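Long-range contact in Es1 family protein (Ehrlichia chaffeensis, PDB 3L3B), which is a DJ-1/PfpI-family protein with an amidotransferase-like domain, probably involved in isoprenoid biosynthesis: residues N25-S39 with D109-F123. Numbering follows the deposited sequence.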
# COMPACT_ATOMS: atom_id res chain seq x y z
N ASN B 25 -1.60 -18.05 11.70
CA ASN B 25 -0.83 -16.82 11.78
C ASN B 25 0.31 -16.80 10.78
O ASN B 25 0.97 -17.84 10.57
CB ASN B 25 -0.17 -16.72 13.15
CG ASN B 25 -1.13 -16.46 14.23
OD1 ASN B 25 -1.54 -15.32 14.42
ND2 ASN B 25 -1.51 -17.50 14.97
N SER B 26 0.58 -15.62 10.22
CA SER B 26 1.69 -15.44 9.27
C SER B 26 2.60 -14.31 9.68
O SER B 26 2.12 -13.25 10.09
CB SER B 26 1.15 -15.12 7.89
OG SER B 26 2.23 -15.05 6.99
N ALA B 27 3.90 -14.51 9.56
CA ALA B 27 4.85 -13.41 9.66
C ALA B 27 4.99 -12.76 8.28
O ALA B 27 4.81 -13.45 7.25
CB ALA B 27 6.22 -13.91 10.15
N VAL B 28 5.23 -11.46 8.24
CA VAL B 28 5.47 -10.73 6.98
C VAL B 28 6.72 -9.93 7.20
O VAL B 28 6.78 -9.17 8.18
CB VAL B 28 4.29 -9.80 6.60
CG1 VAL B 28 4.61 -8.96 5.30
CG2 VAL B 28 3.00 -10.62 6.46
N ILE B 29 7.72 -10.08 6.33
CA ILE B 29 8.96 -9.37 6.48
C ILE B 29 9.00 -8.23 5.47
O ILE B 29 8.80 -8.42 4.27
CB ILE B 29 10.19 -10.27 6.33
CG1 ILE B 29 10.23 -11.27 7.49
CG2 ILE B 29 11.44 -9.42 6.32
CD1 ILE B 29 11.25 -12.42 7.38
N LEU B 30 9.30 -7.05 5.98
CA LEU B 30 9.35 -5.85 5.21
C LEU B 30 10.76 -5.23 5.21
O LEU B 30 11.59 -5.45 6.13
CB LEU B 30 8.35 -4.87 5.83
CG LEU B 30 6.88 -5.27 5.89
CD1 LEU B 30 6.06 -4.16 6.55
CD2 LEU B 30 6.36 -5.49 4.46
N ALA B 31 11.03 -4.46 4.16
CA ALA B 31 12.35 -3.91 3.94
C ALA B 31 12.34 -2.39 3.81
O ALA B 31 13.35 -1.87 3.39
CB ALA B 31 13.00 -4.51 2.68
N GLY B 32 11.23 -1.72 4.15
CA GLY B 32 11.11 -0.29 4.01
C GLY B 32 9.74 -0.01 3.38
O GLY B 32 8.86 -0.84 3.39
N CYS B 33 9.53 1.18 2.86
CA CYS B 33 8.21 1.52 2.33
C CYS B 33 8.35 2.20 0.98
O CYS B 33 8.32 3.44 0.89
CB CYS B 33 7.51 2.40 3.34
SG CYS B 33 5.87 2.91 2.87
N GLY B 34 8.49 1.41 -0.05
CA GLY B 34 8.70 1.92 -1.42
C GLY B 34 9.43 0.95 -2.32
O GLY B 34 10.42 0.36 -1.92
N HIS B 35 8.96 0.78 -3.56
CA HIS B 35 9.54 -0.20 -4.43
C HIS B 35 11.02 0.01 -4.80
O HIS B 35 11.74 -0.99 -5.09
CB HIS B 35 8.68 -0.40 -5.70
CG HIS B 35 8.91 0.58 -6.81
ND1 HIS B 35 8.35 1.84 -6.82
CD2 HIS B 35 9.54 0.45 -8.00
CE1 HIS B 35 8.69 2.47 -7.93
NE2 HIS B 35 9.40 1.64 -8.68
N MET B 36 11.50 1.25 -4.78
CA MET B 36 12.90 1.51 -5.15
C MET B 36 13.90 1.45 -4.00
O MET B 36 15.10 1.32 -4.24
CB MET B 36 13.02 2.85 -5.90
CG MET B 36 12.09 2.92 -7.10
SD MET B 36 12.32 4.33 -8.16
CE MET B 36 13.69 3.72 -9.10
N ASP B 37 13.44 1.47 -2.74
CA ASP B 37 14.39 1.44 -1.61
C ASP B 37 13.94 0.65 -0.42
O ASP B 37 14.64 0.64 0.61
CB ASP B 37 14.76 2.86 -1.14
CG ASP B 37 13.57 3.67 -0.61
OD1 ASP B 37 12.48 3.12 -0.32
OD2 ASP B 37 13.74 4.92 -0.47
N GLY B 38 12.85 -0.11 -0.60
CA GLY B 38 12.15 -0.75 0.48
C GLY B 38 11.35 -1.93 -0.09
O GLY B 38 11.71 -2.49 -1.14
N SER B 39 10.24 -2.21 0.58
CA SER B 39 9.23 -3.13 0.06
C SER B 39 8.30 -2.48 -0.93
O SER B 39 7.88 -1.32 -0.75
CB SER B 39 8.38 -3.68 1.20
OG SER B 39 9.11 -4.54 2.02
N ASP B 109 2.59 -20.04 11.57
CA ASP B 109 2.45 -21.16 10.65
C ASP B 109 3.18 -21.00 9.31
O ASP B 109 3.44 -22.00 8.63
CB ASP B 109 0.97 -21.36 10.34
CG ASP B 109 0.16 -21.56 11.55
OD1 ASP B 109 0.24 -22.64 12.13
OD2 ASP B 109 -0.53 -20.63 11.95
N MET B 110 3.48 -19.75 8.93
CA MET B 110 4.02 -19.42 7.62
C MET B 110 4.68 -18.03 7.65
O MET B 110 4.49 -17.28 8.61
CB MET B 110 2.89 -19.45 6.57
CG MET B 110 1.69 -18.45 6.82
SD MET B 110 0.37 -18.46 5.53
CE MET B 110 1.02 -17.24 4.40
N LEU B 111 5.37 -17.71 6.57
CA LEU B 111 6.10 -16.48 6.36
C LEU B 111 5.81 -16.02 4.96
O LEU B 111 5.81 -16.83 4.04
CB LEU B 111 7.61 -16.75 6.51
CG LEU B 111 8.56 -15.61 6.17
CD1 LEU B 111 8.32 -14.45 7.18
CD2 LEU B 111 9.97 -16.04 6.15
N VAL B 112 5.53 -14.71 4.79
CA VAL B 112 5.45 -14.11 3.46
C VAL B 112 6.43 -12.93 3.38
O VAL B 112 6.57 -12.15 4.34
CB VAL B 112 4.01 -13.71 3.07
CG1 VAL B 112 3.96 -13.30 1.60
CG2 VAL B 112 3.07 -14.88 3.32
N ILE B 113 7.16 -12.87 2.27
CA ILE B 113 8.09 -11.82 1.97
C ILE B 113 7.67 -11.09 0.68
O ILE B 113 7.97 -11.54 -0.42
CB ILE B 113 9.50 -12.37 1.76
CG1 ILE B 113 9.85 -13.37 2.88
CG2 ILE B 113 10.48 -11.22 1.75
CD1 ILE B 113 11.08 -14.25 2.62
N PRO B 114 7.00 -9.94 0.82
CA PRO B 114 6.74 -9.13 -0.38
C PRO B 114 8.03 -8.76 -1.08
O PRO B 114 9.12 -8.84 -0.50
CB PRO B 114 6.06 -7.89 0.19
CG PRO B 114 5.46 -8.32 1.49
CD PRO B 114 6.34 -9.40 2.02
N GLY B 115 7.96 -8.32 -2.33
CA GLY B 115 9.18 -7.94 -3.02
C GLY B 115 9.48 -6.46 -2.80
O GLY B 115 9.04 -5.83 -1.81
N GLY B 116 10.22 -5.93 -3.76
CA GLY B 116 10.66 -4.55 -3.77
C GLY B 116 12.16 -4.59 -3.81
O GLY B 116 12.77 -5.49 -3.23
N TYR B 117 12.75 -3.56 -4.42
CA TYR B 117 14.18 -3.47 -4.64
C TYR B 117 14.90 -3.45 -3.33
O TYR B 117 16.04 -3.94 -3.24
CB TYR B 117 14.51 -2.23 -5.48
CG TYR B 117 15.94 -2.16 -5.98
CD1 TYR B 117 16.36 -2.93 -7.07
CD2 TYR B 117 16.89 -1.34 -5.35
CE1 TYR B 117 17.68 -2.87 -7.53
CE2 TYR B 117 18.21 -1.27 -5.81
CZ TYR B 117 18.60 -2.04 -6.90
OH TYR B 117 19.89 -1.99 -7.37
N GLY B 118 14.25 -2.93 -2.30
CA GLY B 118 14.83 -2.94 -0.95
C GLY B 118 15.10 -4.29 -0.33
O GLY B 118 16.03 -4.44 0.46
N VAL B 119 14.29 -5.27 -0.67
CA VAL B 119 14.52 -6.60 -0.20
C VAL B 119 15.87 -7.05 -0.71
O VAL B 119 16.69 -7.50 0.08
CB VAL B 119 13.42 -7.59 -0.64
CG1 VAL B 119 13.74 -9.03 -0.17
CG2 VAL B 119 12.08 -7.12 -0.11
N ALA B 120 16.11 -6.90 -2.01
CA ALA B 120 17.40 -7.31 -2.58
C ALA B 120 18.57 -6.42 -2.07
O ALA B 120 19.62 -6.92 -1.69
CB ALA B 120 17.30 -7.32 -4.11
N LYS B 121 18.35 -5.12 -2.02
CA LYS B 121 19.41 -4.16 -1.70
C LYS B 121 19.67 -4.12 -0.21
O LYS B 121 20.85 -3.99 0.23
CB LYS B 121 18.99 -2.74 -2.19
N ASN B 122 18.62 -4.19 0.60
CA ASN B 122 18.77 -4.08 2.05
C ASN B 122 19.10 -5.38 2.78
O ASN B 122 19.68 -5.35 3.84
CB ASN B 122 17.56 -3.42 2.71
CG ASN B 122 17.31 -2.05 2.17
OD1 ASN B 122 18.19 -1.44 1.57
ND2 ASN B 122 16.07 -1.55 2.34
N PHE B 123 18.74 -6.52 2.21
CA PHE B 123 18.93 -7.79 2.90
C PHE B 123 20.03 -8.62 2.27
O PHE B 123 20.30 -9.75 2.75
CB PHE B 123 17.66 -8.64 2.84
CG PHE B 123 16.46 -8.06 3.56
CD1 PHE B 123 16.55 -6.98 4.40
CD2 PHE B 123 15.24 -8.65 3.40
CE1 PHE B 123 15.40 -6.44 5.06
CE2 PHE B 123 14.08 -8.11 4.07
CZ PHE B 123 14.18 -7.04 4.86
O HOH W 1 -0.55 -20.37 14.35
O HOH W 2 9.19 -7.07 1.79
O HOH W 3 17.74 0.68 -0.21
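Ala-27 and Leu-111 lie side by side on neighbouring parallel strands at the heart of the central sheet of the DJ-1/PfpI alpha/beta fold. Ala-27 N donates to Met-110 O, and Ala-27 O accepts Val-112 N from one face of its carbonyl plane and Ser-26 OG from the other, which suits a small hydroxyl buried beneath helix 41-53. On the Ala-27 face, branched aliphatic chains fill the interior: Ile-29 crosses Leu-111 at a slant, CD1 to CD1 at 3.6 Å. With chi1 at -66°, Ile-29 holds CG2 anti to its backbone N, from where this methyl meets Phe-123 CE2 at 3.7 Å. The Phe-123 ring also packs its CZ 3.5 Å from Ala-31 CB, a methyl small enough to sit close to helix 117-123, and presents its edge to Leu-30 O, a buried carbonyl without a hydrogen-bond partner. Beyond the strands, Gly-118, with no side chain, brings its CA to 3.7 Å from Gly-38 CA. Asn-122 suits the next helical turn because one amide nitrogen can serve two loop carbonyls: ND2 reaches Ala-31 O at 2.9 Å, in the amide plane and nearly in line with the C=O, and Asp-37 O at 3.1 Å, from above that carbonyl's plane.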